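Local atomic coordinates of putative protein (Neisseria meningitidis, PDB entry 2O3G), a protein that is a putative membrane protein of the UPF0053 family that may bind flavin adenine dinucleotide, represented here by its transporter-associated domain. Residues 17-25 with 82-90; 51-62 with 73-83. One frame throughout, in Å; residues are numbered along the deposited sequence.

Contact 1: 17-25 with 82-90; sequences ESLTVEGAL and RIERVKITK
Residues 20-22 run antiparallel to strand 82-90 as an edge strand, and backbone hydrogen bonds hold the two together. Leu19 O accepts Ile88 N at 3.0 Å, and Val21 and Val86 form a hydrogen-bonded pair. Farther along, Gly23 N is hydrogen-bonded to Glu84 O at 3.2 Å, and Gly23 CA lies 3.3 Å from Ile83 O in a CH-O contact. Gly23 already belongs to a type I turn, Glu22 to Leu25, that carries the chain off the sheet.

Polar side chains meet on the face that bears Thr20, Arg85 and Lys87. Arg85 bends at chi2 and chi3, which brings NH2 back across the neighbouring strand to Thr20 OG1 at 2.9 Å; the hydroxyl sits at the guanidinium edge, 5° out of its plane. With CG anti to the backbone N (chi1 -172°), Lys87 stretches along Leu19 and Thr20 toward residues 17-18. There NZ makes a weak hydrogen bond to Ser18 OG and a long salt bridge, 3.7 Å, to Glu17 OE1.

Apolar groups meet on the other face, where Val21 CG2 packs against Ile88 CD1 at 4.0 Å and Val86 CG1 at 4.2 Å.

The chemistry thus divides by face: Val21 and Val86 lie against Val48 of helix 48-56, and Val21 also meets Ile88, while threonine, arginine and lysine tie down the opposite surface and the start of the modelled chain.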
loop_
_atom_site.group_PDB
_atom_site.type_symbol
_atom_site.label_atom_id
_atom_site.label_comp_id
_atom_site.label_asym_id
_atom_site.label_seq_id
_atom_site.Cartn_x
_atom_site.Cartn_y
_atom_site.Cartn_z
ATOM N N GLU A 17 -3.709 -1.900 17.019
ATOM C CA GLU A 17 -3.931 -2.573 15.689
ATOM C C GLU A 17 -2.708 -3.262 14.982
ATOM O O GLU A 17 -1.884 -2.606 14.302
ATOM C CB GLU A 17 -4.642 -1.618 14.714
ATOM C CG GLU A 17 -6.146 -1.858 14.559
ATOM C CD GLU A 17 -6.492 -2.854 13.422
ATOM O OE1 GLU A 17 -6.240 -4.078 13.607
ATOM O OE2 GLU A 17 -7.044 -2.412 12.363
ATOM N N SER A 18 -2.628 -4.594 15.194
ATOM C CA SER A 18 -2.051 -5.653 14.251
ATOM C C SER A 18 -1.754 -5.427 12.692
ATOM O O SER A 18 -2.659 -5.644 11.817
ATOM C CB SER A 18 -2.856 -6.990 14.434
ATOM O OG SER A 18 -4.182 -6.938 13.907
ATOM N N LEU A 19 -0.482 -5.085 12.373
ATOM C CA LEU A 19 0.069 -5.087 10.974
ATOM C C LEU A 19 -0.445 -4.011 10.034
ATOM O O LEU A 19 -1.176 -4.290 9.029
ATOM C CB LEU A 19 -0.233 -6.386 10.308
ATOM C CG LEU A 19 0.610 -7.485 10.845
ATOM C CD1 LEU A 19 -0.259 -8.651 10.378
ATOM C CD2 LEU A 19 2.017 -7.411 10.263
ATOM N N THR A 20 -0.104 -2.776 10.352
ATOM C CA THR A 20 -0.672 -1.706 9.587
ATOM C C THR A 20 0.378 -0.637 9.462
ATOM O O THR A 20 1.213 -0.437 10.342
ATOM C CB THR A 20 -1.951 -1.126 10.256
ATOM O OG1 THR A 20 -1.607 -0.746 11.571
ATOM C CG2 THR A 20 -3.109 -2.115 10.290
ATOM N N VAL A 21 0.333 0.050 8.345
ATOM C CA VAL A 21 1.305 1.102 8.114
ATOM C C VAL A 21 0.514 2.267 7.657
ATOM O O VAL A 21 -0.680 2.159 7.186
ATOM C CB VAL A 21 2.311 0.771 6.994
ATOM C CG1 VAL A 21 3.271 -0.260 7.450
ATOM C CG2 VAL A 21 1.590 0.335 5.800
ATOM N N GLU A 22 1.190 3.393 7.814
ATOM C CA GLU A 22 0.730 4.585 7.143
ATOM C C GLU A 22 0.886 4.602 5.629
ATOM O O GLU A 22 1.950 4.266 5.055
ATOM C CB GLU A 22 1.356 5.798 7.743
ATOM C CG GLU A 22 2.847 5.724 7.847
ATOM C CD GLU A 22 3.400 7.101 8.346
ATOM O OE1 GLU A 22 4.564 7.516 7.914
ATOM O OE2 GLU A 22 2.613 7.741 9.148
ATOM N N GLY A 23 -0.224 4.980 5.015
ATOM C CA GLY A 23 -0.300 5.378 3.619
ATOM C C GLY A 23 0.937 5.993 2.978
ATOM O O GLY A 23 1.135 5.860 1.778
ATOM N N ALA A 24 1.760 6.637 3.761
ATOM C CA ALA A 24 2.768 7.458 3.224
ATOM C C ALA A 24 4.033 6.834 3.612
ATOM O O ALA A 24 5.065 7.467 3.593
ATOM C CB ALA A 24 2.701 8.847 3.885
ATOM N N LEU A 25 4.014 5.597 4.052
ATOM C CA LEU A 25 5.314 4.894 4.170
ATOM C C LEU A 25 5.845 4.780 2.725
ATOM O O LEU A 25 5.072 4.572 1.725
ATOM C CB LEU A 25 5.086 3.495 4.708
ATOM C CG LEU A 25 6.131 3.055 5.700
ATOM C CD1 LEU A 25 6.328 1.611 5.408
ATOM C CD2 LEU A 25 7.470 3.813 5.820
ATOM N N ARG A 82 -6.513 11.651 2.213
ATOM C CA ARG A 82 -5.259 10.984 2.361
ATOM C C ARG A 82 -5.587 9.592 2.873
ATOM O O ARG A 82 -6.512 9.432 3.683
ATOM C CB ARG A 82 -4.392 11.701 3.404
ATOM C CG ARG A 82 -2.974 11.140 3.536
ATOM C CD ARG A 82 -2.064 11.934 4.488
ATOM N NE ARG A 82 -2.736 12.213 5.772
ATOM C CZ ARG A 82 -3.294 13.389 6.139
ATOM N NH1 ARG A 82 -3.863 13.509 7.346
ATOM N NH2 ARG A 82 -3.276 14.466 5.331
ATOM N N ILE A 83 -4.821 8.593 2.407
ATOM C CA ILE A 83 -4.886 7.232 2.929
ATOM C C ILE A 83 -4.016 7.268 4.136
ATOM O O ILE A 83 -2.800 7.408 4.067
ATOM C CB ILE A 83 -4.320 6.241 1.943
ATOM C CG1 ILE A 83 -5.216 6.137 0.718
ATOM C CG2 ILE A 83 -4.348 4.890 2.501
ATOM C CD1 ILE A 83 -4.435 5.737 -0.539
ATOM N N GLU A 84 -4.649 7.147 5.287
ATOM C CA GLU A 84 -3.933 7.337 6.527
ATOM C C GLU A 84 -3.215 6.050 7.020
ATOM O O GLU A 84 -2.005 6.090 7.409
ATOM C CB GLU A 84 -4.921 7.932 7.574
ATOM C CG GLU A 84 -4.268 8.351 8.927
ATOM C CD GLU A 84 -3.617 9.724 8.851
ATOM O OE1 GLU A 84 -3.754 10.545 9.826
ATOM O OE2 GLU A 84 -2.993 9.999 7.794
ATOM N N ARG A 85 -3.977 4.932 7.017
ATOM C CA ARG A 85 -3.514 3.595 7.515
ATOM C C ARG A 85 -3.877 2.502 6.572
ATOM O O ARG A 85 -5.063 2.402 6.114
ATOM C CB ARG A 85 -4.208 3.191 8.829
ATOM C CG ARG A 85 -3.691 3.853 9.990
ATOM C CD ARG A 85 -2.995 2.945 10.936
ATOM N NE ARG A 85 -1.844 3.737 11.338
ATOM C CZ ARG A 85 -0.706 3.250 11.805
ATOM N NH1 ARG A 85 0.266 4.107 12.102
ATOM N NH2 ARG A 85 -0.545 1.938 11.985
ATOM N N VAL A 86 -2.887 1.648 6.329
ATOM C CA VAL A 86 -3.201 0.452 5.567
ATOM C C VAL A 86 -2.813 -0.832 6.305
ATOM O O VAL A 86 -1.840 -0.870 7.110
ATOM C CB VAL A 86 -2.778 0.575 4.053
ATOM C CG1 VAL A 86 -1.888 1.730 3.863
ATOM C CG2 VAL A 86 -2.119 -0.680 3.544
ATOM N N LYS A 87 -3.647 -1.843 6.113
ATOM C CA LYS A 87 -3.473 -3.166 6.767
ATOM C C LYS A 87 -2.864 -4.137 5.743
ATOM O O LYS A 87 -3.471 -4.388 4.690
ATOM C CB LYS A 87 -4.848 -3.735 7.229
ATOM C CG LYS A 87 -4.771 -5.036 8.118
ATOM C CD LYS A 87 -6.081 -5.848 8.332
ATOM C CE LYS A 87 -5.972 -6.718 9.657
ATOM N NZ LYS A 87 -4.998 -6.201 10.841
ATOM N N ILE A 88 -1.660 -4.639 6.042
ATOM C CA ILE A 88 -1.022 -5.621 5.193
ATOM C C ILE A 88 -1.377 -7.048 5.662
ATOM O O ILE A 88 -1.016 -7.458 6.850
ATOM C CB ILE A 88 0.474 -5.636 5.321
ATOM C CG1 ILE A 88 1.191 -4.287 5.412
ATOM C CG2 ILE A 88 0.943 -6.248 4.142
ATOM C CD1 ILE A 88 1.044 -3.367 4.280
ATOM N N THR A 89 -2.048 -7.810 4.783
ATOM C CA THR A 89 -2.086 -9.265 4.923
ATOM C C THR A 89 -1.382 -10.159 3.807
ATOM O O THR A 89 -0.854 -9.611 2.822
ATOM C CB THR A 89 -3.478 -9.753 5.257
ATOM O OG1 THR A 89 -4.406 -9.557 4.176
ATOM C CG2 THR A 89 -3.978 -9.098 6.557
ATOM N N LYS A 90 -1.363 -11.516 3.967
ATOM C CA LYS A 90 -0.770 -12.469 2.985
ATOM C C LYS A 90 -1.758 -13.092 1.949
ATOM O O LYS A 90 -2.901 -13.426 2.281
ATOM C CB LYS A 90 -0.025 -13.546 3.706
ATOM C CG LYS A 90 1.434 -13.377 3.676
ATOM C CD LYS A 90 1.832 -14.092 2.529
ATOM C CE LYS A 90 3.177 -13.721 1.970
ATOM N NZ LYS A 90 2.892 -14.254 0.563
#

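Contact 2: 51-62 with 73-83; sequences LIMEELQTIPDV and FEVVEKEGQRI. With EDO (1,2-ethanediol), chain B; EDO (1,2-ethanediol), chain C.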
loop_
_atom_site.group_PDB
_atom_site.type_symbol
_atom_site.label_atom_id
_atom_site.label_comp_id
_atom_site.label_asym_id
_atom_site.label_seq_id
_atom_site.Cartn_x
_atom_site.Cartn_y
_atom_site.Cartn_z
ATOM N N LEU A 51 0.985 2.857 -3.916
ATOM C CA LEU A 51 0.809 1.502 -4.433
ATOM C C LEU A 51 -0.627 1.220 -4.595
ATOM O O LEU A 51 -1.050 0.748 -5.659
ATOM C CB LEU A 51 1.523 0.446 -3.558
ATOM C CG LEU A 51 1.132 -1.009 -3.292
ATOM C CD1 LEU A 51 0.108 -1.616 -4.186
ATOM C CD2 LEU A 51 2.408 -1.812 -3.285
ATOM N N ILE A 52 -1.411 1.479 -3.559
ATOM C CA ILE A 52 -2.851 1.118 -3.680
ATOM C C ILE A 52 -3.520 1.850 -4.808
ATOM O O ILE A 52 -4.238 1.234 -5.577
ATOM C CB ILE A 52 -3.680 1.387 -2.409
ATOM C CG1 ILE A 52 -3.032 0.713 -1.200
ATOM C CG2 ILE A 52 -5.163 1.056 -2.669
ATOM C CD1 ILE A 52 -3.915 0.630 -0.000
HETATM N N MSE A 53 -3.305 3.165 -4.894
HETATM C CA MSE A 53 -3.929 3.999 -5.977
HETATM C C MSE A 53 -3.539 3.558 -7.346
HETATM O O MSE A 53 -4.404 3.440 -8.238
HETATM C CB MSE A 53 -3.537 5.460 -5.884
HETATM C CG MSE A 53 -2.950 5.865 -4.568
HETATM SE SE MSE A 53 -3.535 7.693 -4.376
HETATM C CE MSE A 53 -2.244 8.584 -3.123
ATOM N N GLU A 54 -2.237 3.341 -7.513
ATOM C CA GLU A 54 -1.720 2.699 -8.711
ATOM C C GLU A 54 -2.483 1.439 -9.115
ATOM O O GLU A 54 -3.057 1.446 -10.175
ATOM C CB GLU A 54 -0.234 2.411 -8.566
ATOM C CG GLU A 54 0.318 1.442 -9.590
ATOM C CD GLU A 54 0.508 2.108 -10.931
ATOM O OE1 GLU A 54 -0.337 2.943 -11.320
ATOM O OE2 GLU A 54 1.517 1.808 -11.602
ATOM N N GLU A 55 -2.516 0.362 -8.306
ATOM C CA GLU A 55 -3.259 -0.830 -8.739
ATOM C C GLU A 55 -4.745 -0.496 -8.961
ATOM O O GLU A 55 -5.247 -0.696 -10.037
ATOM C CB GLU A 55 -3.007 -2.062 -7.853
ATOM C CG GLU A 55 -1.898 -3.106 -8.378
ATOM C CD GLU A 55 -2.443 -4.307 -9.285
ATOM O OE1 GLU A 55 -3.621 -4.283 -9.753
ATOM O OE2 GLU A 55 -1.679 -5.301 -9.547
ATOM N N LEU A 56 -5.452 0.098 -8.009
ATOM C CA LEU A 56 -6.885 0.307 -8.202
ATOM C C LEU A 56 -7.191 1.154 -9.410
ATOM O O LEU A 56 -8.159 0.873 -10.133
ATOM C CB LEU A 56 -7.495 0.974 -6.989
ATOM C CG LEU A 56 -7.333 -0.039 -5.892
ATOM C CD1 LEU A 56 -7.419 0.641 -4.551
ATOM C CD2 LEU A 56 -8.399 -1.088 -6.178
ATOM N N GLN A 57 -6.342 2.175 -9.621
ATOM C CA GLN A 57 -6.571 3.226 -10.592
ATOM C C GLN A 57 -7.761 4.022 -10.123
ATOM O O GLN A 57 -8.540 4.463 -10.928
ATOM C CB GLN A 57 -6.872 2.664 -11.996
ATOM C CG GLN A 57 -5.758 1.847 -12.627
ATOM C CD GLN A 57 -4.594 2.720 -13.061
ATOM O OE1 GLN A 57 -4.717 3.517 -13.986
ATOM N NE2 GLN A 57 -3.462 2.569 -12.402
ATOM N N THR A 58 -7.952 4.196 -8.826
ATOM C CA THR A 58 -9.034 5.087 -8.423
ATOM C C THR A 58 -8.879 5.543 -6.985
ATOM O O THR A 58 -7.925 5.110 -6.363
ATOM C CB THR A 58 -10.386 4.474 -8.673
ATOM O OG1 THR A 58 -11.312 5.222 -7.910
ATOM C CG2 THR A 58 -10.453 3.002 -8.251
ATOM N N ILE A 59 -9.730 6.433 -6.449
ATOM C CA ILE A 59 -9.507 6.870 -5.068
ATOM C C ILE A 59 -10.064 5.784 -4.201
ATOM O O ILE A 59 -11.256 5.516 -4.279
ATOM C CB ILE A 59 -10.206 8.156 -4.655
ATOM C CG1 ILE A 59 -10.246 9.143 -5.822
ATOM C CG2 ILE A 59 -9.439 8.822 -3.441
ATOM C CD1 ILE A 59 -8.865 9.701 -6.241
ATOM N N PRO A 60 -9.192 5.114 -3.412
ATOM C CA PRO A 60 -9.677 4.014 -2.631
ATOM C C PRO A 60 -10.506 4.469 -1.430
ATOM O O PRO A 60 -10.087 5.308 -0.678
ATOM C CB PRO A 60 -8.381 3.337 -2.199
ATOM C CG PRO A 60 -7.411 4.416 -2.110
ATOM C CD PRO A 60 -7.734 5.293 -3.258
ATOM N N ASP A 61 -11.683 3.900 -1.248
ATOM C CA ASP A 61 -12.388 4.063 0.019
ATOM C C ASP A 61 -11.784 3.228 1.106
ATOM O O ASP A 61 -10.996 2.334 0.854
ATOM C CB ASP A 61 -13.801 3.551 -0.132
ATOM C CG ASP A 61 -14.608 4.426 -1.023
ATOM O OD1 ASP A 61 -14.442 5.668 -0.833
ATOM O OD2 ASP A 61 -15.361 3.898 -1.911
ATOM N N VAL A 62 -12.227 3.458 2.327
ATOM C CA VAL A 62 -11.906 2.550 3.397
ATOM C C VAL A 62 -12.383 1.146 3.005
ATOM O O VAL A 62 -13.423 0.976 2.324
ATOM C CB VAL A 62 -12.501 3.018 4.690
ATOM C CG1 VAL A 62 -12.335 1.929 5.708
ATOM C CG2 VAL A 62 -11.802 4.316 5.130
ATOM N N PHE A 73 -3.265 -5.035 0.438
ATOM C CA PHE A 73 -3.047 -3.738 1.073
ATOM C C PHE A 73 -4.374 -3.141 1.180
ATOM O O PHE A 73 -5.075 -3.063 0.182
ATOM C CB PHE A 73 -2.190 -2.918 0.186
ATOM C CG PHE A 73 -0.772 -3.388 0.165
ATOM C CD1 PHE A 73 0.131 -2.877 1.029
ATOM C CD2 PHE A 73 -0.364 -4.367 -0.727
ATOM C CE1 PHE A 73 1.474 -3.300 0.966
ATOM C CE2 PHE A 73 0.955 -4.752 -0.775
ATOM C CZ PHE A 73 1.870 -4.222 0.085
ATOM N N GLU A 74 -4.787 -2.809 2.393
ATOM C CA GLU A 74 -6.195 -2.426 2.559
ATOM C C GLU A 74 -6.312 -1.148 3.302
ATOM O O GLU A 74 -5.671 -0.949 4.331
ATOM C CB GLU A 74 -6.950 -3.492 3.324
ATOM C CG GLU A 74 -8.450 -3.208 3.465
ATOM C CD GLU A 74 -9.178 -4.232 4.341
ATOM O OE1 GLU A 74 -8.514 -5.107 4.978
ATOM O OE2 GLU A 74 -10.425 -4.176 4.389
ATOM N N VAL A 75 -7.115 -0.260 2.783
ATOM C CA VAL A 75 -7.168 1.043 3.421
ATOM C C VAL A 75 -8.133 0.939 4.577
ATOM O O VAL A 75 -9.320 0.563 4.438
ATOM C CB VAL A 75 -7.504 2.140 2.423
ATOM C CG1 VAL A 75 -8.081 1.532 1.266
ATOM C CG2 VAL A 75 -8.458 3.160 3.000
ATOM N N VAL A 76 -7.599 1.242 5.734
ATOM C CA VAL A 76 -8.415 1.068 6.899
ATOM C C VAL A 76 -8.897 2.396 7.461
ATOM O O VAL A 76 -10.087 2.534 7.822
ATOM C CB VAL A 76 -7.794 0.149 8.027
ATOM C CG1 VAL A 76 -7.723 -1.247 7.528
ATOM C CG2 VAL A 76 -6.471 0.667 8.556
ATOM N N GLU A 77 -7.979 3.359 7.518
ATOM C CA GLU A 77 -8.332 4.727 7.795
ATOM C C GLU A 77 -7.940 5.720 6.643
ATOM O O GLU A 77 -6.791 5.778 6.188
ATOM C CB GLU A 77 -7.669 5.071 9.102
ATOM C CG GLU A 77 -8.274 6.151 9.872
ATOM C CD GLU A 77 -7.233 6.681 10.802
ATOM O OE1 GLU A 77 -6.336 5.874 11.173
ATOM O OE2 GLU A 77 -7.279 7.892 11.143
ATOM N N LYS A 78 -8.932 6.475 6.166
ATOM C CA LYS A 78 -8.709 7.713 5.415
ATOM C C LYS A 78 -8.833 8.881 6.379
ATOM O O LYS A 78 -9.839 8.983 7.126
ATOM C CB LYS A 78 -9.776 7.874 4.362
ATOM C CG LYS A 78 -9.851 6.755 3.400
ATOM C CD LYS A 78 -9.393 7.219 2.067
ATOM C CE LYS A 78 -10.326 8.274 1.559
ATOM N NZ LYS A 78 -10.553 7.982 0.152
ATOM N N GLU A 79 -7.810 9.741 6.389
ATOM C CA GLU A 79 -7.922 11.121 6.903
ATOM C C GLU A 79 -8.173 12.074 5.736
ATOM O O GLU A 79 -7.245 12.518 5.028
ATOM C CB GLU A 79 -6.672 11.565 7.648
ATOM C CG GLU A 79 -6.791 12.996 8.168
ATOM C CD GLU A 79 -7.580 13.105 9.502
ATOM O OE1 GLU A 79 -7.456 14.205 10.135
ATOM O OE2 GLU A 79 -8.283 12.101 9.916
ATOM N N GLY A 80 -9.443 12.373 5.534
ATOM C CA GLY A 80 -9.784 13.268 4.485
ATOM C C GLY A 80 -9.595 12.545 3.187
ATOM O O GLY A 80 -10.305 11.574 2.845
ATOM N N GLN A 81 -8.661 13.016 2.404
ATOM C CA GLN A 81 -8.548 12.388 1.106
ATOM C C GLN A 81 -7.224 11.637 1.092
ATOM O O GLN A 81 -6.887 11.053 0.107
ATOM C CB GLN A 81 -8.710 13.426 -0.013
ATOM C CG GLN A 81 -9.124 12.855 -1.334
ATOM C CD GLN A 81 -10.583 12.611 -1.485
ATOM O OE1 GLN A 81 -10.998 11.647 -2.162
ATOM N NE2 GLN A 81 -11.400 13.481 -0.876
ATOM N N ARG A 82 -6.513 11.651 2.213
ATOM C CA ARG A 82 -5.259 10.984 2.361
ATOM C C ARG A 82 -5.587 9.592 2.873
ATOM O O ARG A 82 -6.512 9.432 3.683
ATOM C CB ARG A 82 -4.392 11.701 3.404
ATOM C CG ARG A 82 -2.974 11.140 3.536
ATOM C CD ARG A 82 -2.064 11.934 4.488
ATOM N NE ARG A 82 -2.736 12.213 5.772
ATOM C CZ ARG A 82 -3.294 13.389 6.139
ATOM N NH1 ARG A 82 -3.863 13.509 7.346
ATOM N NH2 ARG A 82 -3.276 14.466 5.331
ATOM N N ILE A 83 -4.821 8.593 2.407
ATOM C CA ILE A 83 -4.886 7.232 2.929
ATOM C C ILE A 83 -4.016 7.268 4.136
ATOM O O ILE A 83 -2.800 7.408 4.067
ATOM C CB ILE A 83 -4.320 6.241 1.943
ATOM C CG1 ILE A 83 -5.216 6.137 0.718
ATOM C CG2 ILE A 83 -4.348 4.890 2.501
ATOM C CD1 ILE A 83 -4.435 5.737 -0.539
HETATM C C1 EDO B . -5.984 16.210 1.196
HETATM O O1 EDO B . -7.192 15.473 1.430
HETATM C C2 EDO B . -4.822 15.185 1.395
HETATM O O2 EDO B . -3.920 15.505 2.512
HETATM C C1 EDO C . 0.721 -8.742 -9.315
HETATM O O1 EDO C . 1.005 -8.868 -7.912
HETATM C C2 EDO C . 1.625 -7.621 -9.831
HETATM O O2 EDO C . 0.790 -6.478 -9.976
#
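Ile52, Pro60 and Val62 are bumps that residues 51-62 press onto the hairpin formed by strands 71-79 and 82-90. CD1 of Ile52 comes down beside Phe73, 3.9 Å from its CB, and reaches on toward Val75 CG1. Just before it in the helix, Leu51 CD2 rests over one face of the Phe73 ring, 4.1 Å above its plane and displaced toward the rim.

After the helix, the chain leaves helical geometry at Gln57 and returns to the sheet. The Pro60 ring bridges Val75 and Ile83: CB touches Val75 CG1 at 3.9 Å, while CG meets Ile83 CD1 at 3.6 Å, the side chains of Pro60 and Ile83 crossing at about a right angle. Selenomethionine Met53 CG reaches the same CD1 from another direction, nearer the helix. Val62 CG2 slides past Lys78, 3.6 Å from its CG, and also meets Val75 CG2. In Lys78, bends at chi2, chi3 and chi4 return NZ to Pro60 O at 2.8 Å, approaching 35° above the carbonyl plane. At the turn, Ile59 CG2 touches Gln81 OE1 at 3.5 Å, the two side chains crossing at about a right angle.

The helix crosses strand 73-79 at 111°, with 9.5 Å between the axes. Phe68 of strand 65-68 also touches Leu51 and Phe73, and Ala49 of the same helix adjoins Ile83, placing the contact over the sheet's helix-covered face.

In the fold
Strand 82-90 joins the two contacts: contact 1 uses its edge toward residues 20-22, whereas contact 2 uses Ile83 near its start, together with strand 71-79 on its other edge. Their centres lie about 10 Å apart, and both belong to one antiparallel sheet ordered 20-22, 82-90, 71-79, 65-68. A classic beta bulge at Val76 and Glu77, facing Arg85, lies between them; Glu84 N to Glu77 O, 2.7 Å, is a probable hydrogen bond there. Ile88 CD1 also packs on Phe73 CE1, bringing both contacts into one apolar layer beneath helix 48-56. The 1,2-ethanediol molecules at Gln81 and Glu55 probably come from the crystallisation liquor and mark no known site.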